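Aryl acylamidase (bacterium CSBL00001, PDB 4YJ6) probably hydrolyses the amide bond of N-acyl arylamines (aryl-acylamidase activity), as a member of the amidase signature family. Local coordinates at residues A[45-50]-A[148-153]; A[131-136]-A[161-166]; A[262-267]-A[470-475]. All blocks are in the same frame, centred on the assembly; numbering follows the deposited sequence.

How the interactions relate
From the N terminus, helix 27-45 runs into 45-50, met 97 residues later by 148-153 to close interaction 1. Within that span strand 126-131 leads into 131-136, and 161-166 closes a 24-residue loop on it; as this partner comes only after 148-153, interactions 1 and 2 cross along the chain. They also touch in space: N132 of interaction 2 bonds to A47 and G148 of interaction 1, and together they join the three-stranded sheet to strand 151-152 and the start of helix 165-172. Interaction 3 follows in series, closing a 202-residue loop by setting 262-267 on helix 467-480 beside the eight-stranded sheet. Its nearest atoms lie about 17 Å from those of interaction 2.

Interaction 1. Residues A[45-50]-A[148-153]; sequences LNAVVY and GPTRNP
N46 swings CG anti to its backbone N (chi1 -169°) and T150 sets OG1 anti to its carbonyl carbon (chi1 -65°), which sends an amide one way across the contact and a hydroxyl the other. N46 ND2 donates to P149 O at 2.9 Å. The acceptor lies almost in the amide plane of N46, yet the donor stands above the carbonyl plane of P149; a second bond from ND2 to F147 O helps fix the rotation of the amide. T150 OG1 reaches N46 O at 2.8 Å and is also bonded by N132 ND2, so this buried hydroxyl is gripped twice. Next along the chain, R151 N gives L45 O a nearly straight 2.9 Å bond. The guanidinium of R151 bonds to G44 O, and its NH1 passes 3.7 Å from N46 CB. The L45 and P153 side chains cross at about a right angle, with L45 CD2 3.8 Å from P153 CG. N46, with positive phi, is where the chain leaves helix 27-45 for strand 48-51, and the contact ties this helix exit to the weakly bonded strand 151-152, with helix 165-172 packing on A47, T150 and P153 and strand 126-131 alongside V49 and Y50.

Interaction 2. Residues A[131-136]-A[161-166]; sequences TNSPVY and GGSSGG. With PO4 (phosphate ion), chain B.
P134 packs on S163, the first serine of the glycine- and serine-rich GGSSGG segment that marks the amidase signature family; the peptide bond before S163 is cis. That is consistent with S163 being the cis-serine of the family's Ser-cisSer-Lys triad, with K84 and S187 as the other members. Followed outward, the S163 side chain starts with CB pressed on the proline ring: CD of P134 is 3.4 Å away and CG 3.5 Å, both tighter than usual van der Waals contact. OG then sits between the backbone N and the carbonyl carbon (chi1 63°), which turns it off the ring and toward the bound phosphate. There it donates to O4 of the ion at 2.6 Å, and K84 NZ bonds to the same hydroxyl. The phosphate probably came from the crystallisation liquor; it also bonds to S187 OG and to the backbone N of G184 and G185, a setting that resembles an oxyanion hole.

The carbonyl of S163 turns to the other segment, with S133 CA lying 3.3 Å from S163 O in a CA-H...O contact. S133 OG donates to P134 O at 2.9 Å, on a lone pair in the carbonyl plane, while lying against S163 CB. With an alanine here, P134 O would probably lose that hydroxyl partner, and the OG packing against S163 would go with it.

Further along, T131 rests on G166, with T131 CB 3.6 Å from G166 C. A side chain on G166 would run into T131 CB and N132 N, so the bare glycine lets strand 126-131 lie on the start of helix 165-172. The one hydrogen bond between the segments forms here, G166 N donating to N132 O at 3.3 Å, 159° at the hydrogen.

Interaction 3. Residues A[262-267]-A[470-475]; sequences LAQGVR and VIAASA
L262 and I471 begin the apolar part of this contact, where the loop leading to strand 270-273 lies on helix 467-480. CD2 of L262 comes 3.7 Å from I471 CG2, the two side chains set aslant to each other, and the same methyl also faces A475 CB. The side chain of L262 sets out away from the helix, but CG stands anti to the carbonyl carbon (chi1 -66°) and the CD2 branch returns to it. Farther along the segment V266 uses CG1 alone, laying it over A473 with CA at 3.6 Å; L300 and A302 also pack on this valine. Between them A472 offers its methyl to Q264, CB to CB at 4.0 Å, and to G265 O.

The polar part runs through a water, since no direct hydrogen bond joins the segments. This water accepts from G265 N at 2.9 Å and donates to L262 O and to A472 O, each at 2.8 Å, so one molecule ties two loop backbone groups to a helix carbonyl. R479 NH1 gives L262 O a further bond.

Within the helix, V470 O takes both S474 N and, at 2.7 Å, S474 OG, which arrive from opposite faces of its carbonyl plane. S474 OG also bonds to Y198 OH, on the side where the helix meets the eight-stranded sheet.

Leucine and valine methyls packed on I471 and the small alanines thus do most of the joining: the hold is mostly apolar, and three hydrogen bonds to one water supply its polar link and fixed direction.

Interaction 1. Residues A[45-50]-A[148-153]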
loop_
_atom_site.group_PDB
_atom_site.type_symbol
_atom_site.label_atom_id
_atom_site.label_comp_id
_atom_site.label_asym_id
_atom_site.label_seq_id
_atom_site.Cartn_x
_atom_site.Cartn_y
_atom_site.Cartn_z
ATOM N N LEU A 45 -6.004 -3.139 17.465
ATOM C CA LEU A 45 -5.313 -3.141 16.176
ATOM C C LEU A 45 -3.916 -2.533 16.220
ATOM O O LEU A 45 -3.047 -2.991 15.504
ATOM C CB LEU A 45 -6.114 -2.361 15.127
ATOM C CG LEU A 45 -7.546 -2.788 14.866
ATOM C CD1 LEU A 45 -8.087 -1.789 13.845
ATOM C CD2 LEU A 45 -7.655 -4.273 14.408
ATOM N N ASN A 46 -3.711 -1.472 17.001
ATOM C CA ASN A 46 -2.424 -0.798 17.102
ATOM C C ASN A 46 -1.985 -0.311 15.725
ATOM O O ASN A 46 -0.836 -0.498 15.327
ATOM C CB ASN A 46 -1.361 -1.713 17.742
ATOM C CG ASN A 46 -0.074 -0.990 18.129
ATOM O OD1 ASN A 46 -0.082 0.138 18.655
ATOM N ND2 ASN A 46 1.063 -1.656 17.898
ATOM N N ALA A 47 -2.917 0.335 15.033
ATOM C CA ALA A 47 -2.668 0.851 13.682
ATOM C C ALA A 47 -2.224 2.319 13.698
ATOM O O ALA A 47 -1.481 2.748 12.840
ATOM C CB ALA A 47 -3.946 0.685 12.824
ATOM N N VAL A 48 -2.687 3.089 14.679
ATOM C CA VAL A 48 -2.406 4.532 14.710
ATOM C C VAL A 48 -1.160 4.820 15.529
ATOM O O VAL A 48 -1.020 4.315 16.642
ATOM C CB VAL A 48 -3.641 5.297 15.264
ATOM C CG1 VAL A 48 -3.342 6.805 15.415
ATOM C CG2 VAL A 48 -4.849 5.058 14.378
ATOM N N VAL A 49 -0.237 5.599 14.976
ATOM C CA VAL A 49 0.976 5.941 15.687
ATOM C C VAL A 49 1.088 7.435 16.005
ATOM O O VAL A 49 1.936 7.830 16.810
ATOM C CB VAL A 49 2.242 5.475 14.926
ATOM C CG1 VAL A 49 2.206 3.958 14.780
ATOM C CG2 VAL A 49 2.357 6.158 13.541
ATOM N N TYR A 50 0.259 8.262 15.384
ATOM C CA TYR A 50 0.206 9.704 15.724
ATOM C C TYR A 50 -1.232 10.160 15.548
ATOM O O TYR A 50 -1.879 9.795 14.554
ATOM C CB TYR A 50 1.121 10.531 14.801
ATOM C CG TYR A 50 0.990 12.024 15.020
ATOM C CD1 TYR A 50 1.383 12.594 16.227
ATOM C CD2 TYR A 50 0.494 12.869 14.010
ATOM C CE1 TYR A 50 1.264 13.951 16.444
ATOM C CE2 TYR A 50 0.386 14.252 14.224
ATOM C CZ TYR A 50 0.781 14.766 15.445
ATOM O OH TYR A 50 0.688 16.121 15.691
ATOM N N GLY A 148 5.279 -1.311 18.076
ATOM C CA GLY A 148 4.808 -2.690 18.137
ATOM C C GLY A 148 4.053 -3.140 16.883
ATOM O O GLY A 148 4.046 -2.456 15.853
ATOM N N PRO A 149 3.438 -4.319 16.944
ATOM C CA PRO A 149 2.809 -4.869 15.737
ATOM C C PRO A 149 1.422 -4.320 15.427
ATOM O O PRO A 149 0.609 -4.107 16.332
ATOM C CB PRO A 149 2.697 -6.370 16.060
ATOM C CG PRO A 149 2.546 -6.407 17.577
ATOM C CD PRO A 149 3.327 -5.233 18.107
ATOM N N THR A 150 1.122 -4.113 14.147
ATOM C CA THR A 150 -0.243 -3.800 13.762
ATOM C C THR A 150 -0.969 -5.089 13.411
ATOM O O THR A 150 -0.527 -5.847 12.541
ATOM C CB THR A 150 -0.306 -2.823 12.572
ATOM O OG1 THR A 150 0.251 -1.561 12.966
ATOM C CG2 THR A 150 -1.735 -2.588 12.128
ATOM N N ARG A 151 -2.090 -5.319 14.088
ATOM C CA ARG A 151 -2.804 -6.600 14.065
ATOM C C ARG A 151 -3.959 -6.651 13.073
ATOM O O ARG A 151 -4.544 -5.630 12.712
ATOM C CB ARG A 151 -3.294 -6.916 15.494
ATOM C CG ARG A 151 -2.151 -6.882 16.505
ATOM C CD ARG A 151 -2.601 -7.330 17.925
ATOM N NE ARG A 151 -1.484 -7.227 18.866
ATOM C CZ ARG A 151 -1.148 -6.133 19.552
ATOM N NH1 ARG A 151 -1.846 -5.013 19.438
ATOM N NH2 ARG A 151 -0.097 -6.156 20.372
ATOM N N ASN A 152 -4.280 -7.863 12.637
ATOM C CA ASN A 152 -5.244 -8.085 11.587
ATOM C C ASN A 152 -6.674 -8.057 12.124
ATOM O O ASN A 152 -6.991 -8.875 13.006
ATOM C CB ASN A 152 -4.969 -9.469 10.962
ATOM C CG ASN A 152 -5.565 -9.598 9.600
ATOM O OD1 ASN A 152 -6.749 -9.310 9.414
ATOM N ND2 ASN A 152 -4.738 -9.963 8.607
ATOM N N PRO A 153 -7.544 -7.147 11.609
ATOM C CA PRO A 153 -8.931 -7.119 12.099
ATOM C C PRO A 153 -9.659 -8.438 11.908
ATOM O O PRO A 153 -10.682 -8.652 12.546
ATOM C CB PRO A 153 -9.603 -6.023 11.245
ATOM C CG PRO A 153 -8.436 -5.130 10.817
ATOM C CD PRO A 153 -7.306 -6.100 10.589
#

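Interaction 2. Residues A[131-136]-A[161-166]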
loop_
_atom_site.group_PDB
_atom_site.type_symbol
_atom_site.label_atom_id
_atom_site.label_comp_id
_atom_site.label_asym_id
_atom_site.label_seq_id
_atom_site.Cartn_x
_atom_site.Cartn_y
_atom_site.Cartn_z
ATOM N N THR A 131 -0.331 6.260 10.356
ATOM C CA THR A 131 -0.431 4.836 10.594
ATOM C C THR A 131 0.929 4.141 10.657
ATOM O O THR A 131 1.914 4.609 10.084
ATOM C CB THR A 131 -1.273 4.163 9.470
ATOM O OG1 THR A 131 -0.713 4.526 8.201
ATOM C CG2 THR A 131 -2.727 4.657 9.528
ATOM N N ASN A 132 0.962 2.985 11.333
ATOM C CA ASN A 132 2.207 2.262 11.632
ATOM C C ASN A 132 2.831 1.593 10.396
ATOM O O ASN A 132 2.102 1.117 9.516
ATOM C CB ASN A 132 1.874 1.157 12.642
ATOM C CG ASN A 132 3.088 0.682 13.434
ATOM O OD1 ASN A 132 4.088 1.354 13.527
ATOM N ND2 ASN A 132 2.975 -0.515 14.015
ATOM N N SER A 133 4.166 1.545 10.386
ATOM C CA SER A 133 4.970 0.860 9.363
ATOM C C SER A 133 6.123 0.174 10.107
ATOM O O SER A 133 6.522 0.640 11.178
ATOM C CB SER A 133 5.530 1.913 8.353
ATOM O OG SER A 133 6.574 1.385 7.498
ATOM N N PRO A 134 6.670 -0.920 9.542
ATOM C CA PRO A 134 7.940 -1.472 10.013
ATOM C C PRO A 134 9.089 -0.518 9.701
ATOM O O PRO A 134 8.982 0.379 8.839
ATOM C CB PRO A 134 8.105 -2.742 9.161
ATOM C CG PRO A 134 7.459 -2.355 7.842
ATOM C CD PRO A 134 6.208 -1.583 8.304
ATOM N N VAL A 135 10.195 -0.700 10.404
ATOM C CA VAL A 135 11.332 0.201 10.292
ATOM C C VAL A 135 11.815 0.277 8.851
ATOM O O VAL A 135 12.064 -0.736 8.222
ATOM C CB VAL A 135 12.500 -0.246 11.220
ATOM C CG1 VAL A 135 13.786 0.516 10.885
ATOM C CG2 VAL A 135 12.091 -0.095 12.718
ATOM N N TYR A 136 11.914 1.501 8.337
ATOM C CA TYR A 136 12.386 1.763 6.970
ATOM C C TYR A 136 11.569 1.006 5.911
ATOM O O TYR A 136 12.019 0.847 4.767
ATOM C CB TYR A 136 13.891 1.437 6.829
ATOM C CG TYR A 136 14.817 2.588 7.196
ATOM C CD1 TYR A 136 14.783 3.761 6.472
ATOM C CD2 TYR A 136 15.737 2.494 8.262
ATOM C CE1 TYR A 136 15.629 4.828 6.780
ATOM C CE2 TYR A 136 16.585 3.548 8.577
ATOM C CZ TYR A 136 16.521 4.711 7.838
ATOM O OH TYR A 136 17.341 5.782 8.117
ATOM N N GLY A 161 -0.007 -7.361 7.904
ATOM C CA GLY A 161 0.876 -7.242 6.748
ATOM C C GLY A 161 1.484 -5.852 6.736
ATOM O O GLY A 161 1.204 -5.040 7.615
ATOM N N GLY A 162 2.302 -5.558 5.732
ATOM C CA GLY A 162 3.068 -4.316 5.716
ATOM C C GLY A 162 3.685 -4.113 4.328
ATOM O O GLY A 162 3.508 -4.947 3.430
ATOM N N SER A 163 4.396 -3.002 4.134
ATOM C CA SER A 163 4.686 -2.058 5.219
ATOM C C SER A 163 3.560 -1.084 5.580
ATOM O O SER A 163 3.676 -0.390 6.591
ATOM C CB SER A 163 5.970 -1.280 4.879
ATOM O OG SER A 163 5.800 -0.504 3.695
ATOM N N SER A 164 2.493 -1.002 4.776
ATOM C CA SER A 164 1.373 -0.106 5.110
ATOM C C SER A 164 0.322 -0.823 5.959
ATOM O O SER A 164 -0.869 -0.738 5.661
ATOM C CB SER A 164 0.641 0.385 3.858
ATOM O OG SER A 164 1.555 0.873 2.888
ATOM N N GLY A 165 0.737 -1.467 7.039
ATOM C CA GLY A 165 -0.185 -2.300 7.801
ATOM C C GLY A 165 -1.220 -1.489 8.561
ATOM O O GLY A 165 -2.387 -1.846 8.591
ATOM N N GLY A 166 -0.801 -0.388 9.172
ATOM C CA GLY A 166 -1.766 0.446 9.869
ATOM C C GLY A 166 -2.852 0.994 8.946
ATOM O O GLY A 166 -4.031 1.086 9.324
HETATM P P PO4 B . 8.145 -1.107 0.893
HETATM O O1 PO4 B . 8.695 -2.360 1.601
HETATM O O2 PO4 B . 9.332 -0.545 0.148
HETATM O O3 PO4 B . 7.076 -1.551 -0.044
HETATM O O4 PO4 B . 7.640 -0.071 1.866
#

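Interaction 3. Residues A[262-267]-A[470-475]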
loop_
_atom_site.group_PDB
_atom_site.type_symbol
_atom_site.label_atom_id
_atom_site.label_comp_id
_atom_site.label_asym_id
_atom_site.label_seq_id
_atom_site.Cartn_x
_atom_site.Cartn_y
_atom_site.Cartn_z
ATOM N N LEU A 262 -15.118 2.474 -14.159
ATOM C CA LEU A 262 -15.834 1.588 -13.225
ATOM C C LEU A 262 -16.875 0.716 -13.924
ATOM O O LEU A 262 -17.016 -0.450 -13.583
ATOM C CB LEU A 262 -16.545 2.368 -12.110
ATOM C CG LEU A 262 -15.582 3.100 -11.160
ATOM C CD1 LEU A 262 -16.343 4.128 -10.312
ATOM C CD2 LEU A 262 -14.753 2.110 -10.319
ATOM N N ALA A 263 -17.578 1.266 -14.901
ATOM C CA ALA A 263 -18.651 0.509 -15.566
ATOM C C ALA A 263 -18.240 -0.142 -16.879
ATOM O O ALA A 263 -19.088 -0.676 -17.609
ATOM C CB ALA A 263 -19.861 1.431 -15.811
ATOM N N GLN A 264 -16.956 -0.124 -17.198
ATOM C CA GLN A 264 -16.501 -0.510 -18.514
ATOM C C GLN A 264 -16.614 -2.019 -18.788
ATOM O O GLN A 264 -16.830 -2.424 -19.928
ATOM C CB GLN A 264 -15.053 -0.104 -18.621
ATOM C CG GLN A 264 -14.479 -0.260 -19.957
ATOM C CD GLN A 264 -13.220 0.558 -20.062
ATOM O OE1 GLN A 264 -12.159 0.020 -20.365
ATOM N NE2 GLN A 264 -13.320 1.879 -19.787
ATOM N N GLY A 265 -16.423 -2.838 -17.757
ATOM C CA GLY A 265 -16.427 -4.290 -17.923
ATOM C C GLY A 265 -15.137 -4.805 -18.566
ATOM O O GLY A 265 -14.183 -4.047 -18.780
ATOM N N VAL A 266 -15.087 -6.108 -18.871
ATOM C CA VAL A 266 -13.862 -6.714 -19.410
ATOM C C VAL A 266 -14.200 -7.600 -20.623
ATOM O O VAL A 266 -13.410 -8.445 -21.020
ATOM C CB VAL A 266 -13.145 -7.594 -18.359
ATOM C CG1 VAL A 266 -12.668 -6.717 -17.168
ATOM C CG2 VAL A 266 -14.082 -8.673 -17.853
ATOM N N ARG A 267 -15.363 -7.381 -21.215
ATOM C CA ARG A 267 -15.781 -8.216 -22.339
ATOM C C ARG A 267 -14.758 -8.113 -23.462
ATOM O O ARG A 267 -14.400 -7.000 -23.881
ATOM C CB ARG A 267 -17.121 -7.731 -22.879
ATOM C CG ARG A 267 -18.299 -8.354 -22.234
ATOM C CD ARG A 267 -19.314 -8.840 -23.315
ATOM N NE ARG A 267 -19.505 -10.283 -23.230
ATOM C CZ ARG A 267 -20.104 -10.891 -22.210
ATOM N NH1 ARG A 267 -20.578 -10.177 -21.192
ATOM N NH2 ARG A 267 -20.227 -12.216 -22.209
ATOM N N VAL A 470 -6.943 -1.556 -15.135
ATOM C CA VAL A 470 -6.882 -2.204 -13.813
ATOM C C VAL A 470 -8.154 -1.862 -13.036
ATOM O O VAL A 470 -8.759 -2.745 -12.427
ATOM C CB VAL A 470 -5.644 -1.793 -13.019
ATOM C CG1 VAL A 470 -5.647 -2.430 -11.601
ATOM C CG2 VAL A 470 -4.373 -2.220 -13.776
ATOM N N ILE A 471 -8.549 -0.594 -13.044
ATOM C CA ILE A 471 -9.795 -0.190 -12.377
ATOM C C ILE A 471 -10.973 -0.981 -12.999
ATOM O O ILE A 471 -11.807 -1.507 -12.285
ATOM C CB ILE A 471 -10.068 1.317 -12.525
ATOM C CG1 ILE A 471 -9.043 2.152 -11.725
ATOM C CG2 ILE A 471 -11.475 1.658 -12.078
ATOM C CD1 ILE A 471 -9.177 2.030 -10.189
ATOM N N ALA A 472 -11.041 -1.040 -14.326
ATOM C CA ALA A 472 -12.197 -1.681 -14.991
ATOM C C ALA A 472 -12.296 -3.154 -14.570
ATOM O O ALA A 472 -13.380 -3.662 -14.191
ATOM C CB ALA A 472 -12.065 -1.585 -16.493
ATOM N N ALA A 473 -11.178 -3.859 -14.636
ATOM C CA ALA A 473 -11.192 -5.279 -14.242
ATOM C C ALA A 473 -11.523 -5.456 -12.746
ATOM O O ALA A 473 -12.213 -6.417 -12.347
ATOM C CB ALA A 473 -9.836 -5.903 -14.561
ATOM N N SER A 474 -10.988 -4.564 -11.908
ATOM C CA SER A 474 -11.218 -4.641 -10.479
ATOM C C SER A 474 -12.702 -4.461 -10.189
ATOM O O SER A 474 -13.261 -5.186 -9.368
ATOM C CB SER A 474 -10.419 -3.528 -9.744
ATOM O OG SER A 474 -9.020 -3.720 -9.921
ATOM N N ALA A 475 -13.322 -3.454 -10.810
ATOM C CA ALA A 475 -14.736 -3.179 -10.524
ATOM C C ALA A 475 -15.603 -4.318 -11.065
ATOM O O ALA A 475 -16.611 -4.648 -10.474
ATOM C CB ALA A 475 -15.185 -1.844 -11.126
HETATM O O HOH W 1 -15.801 -2.556 -14.949
#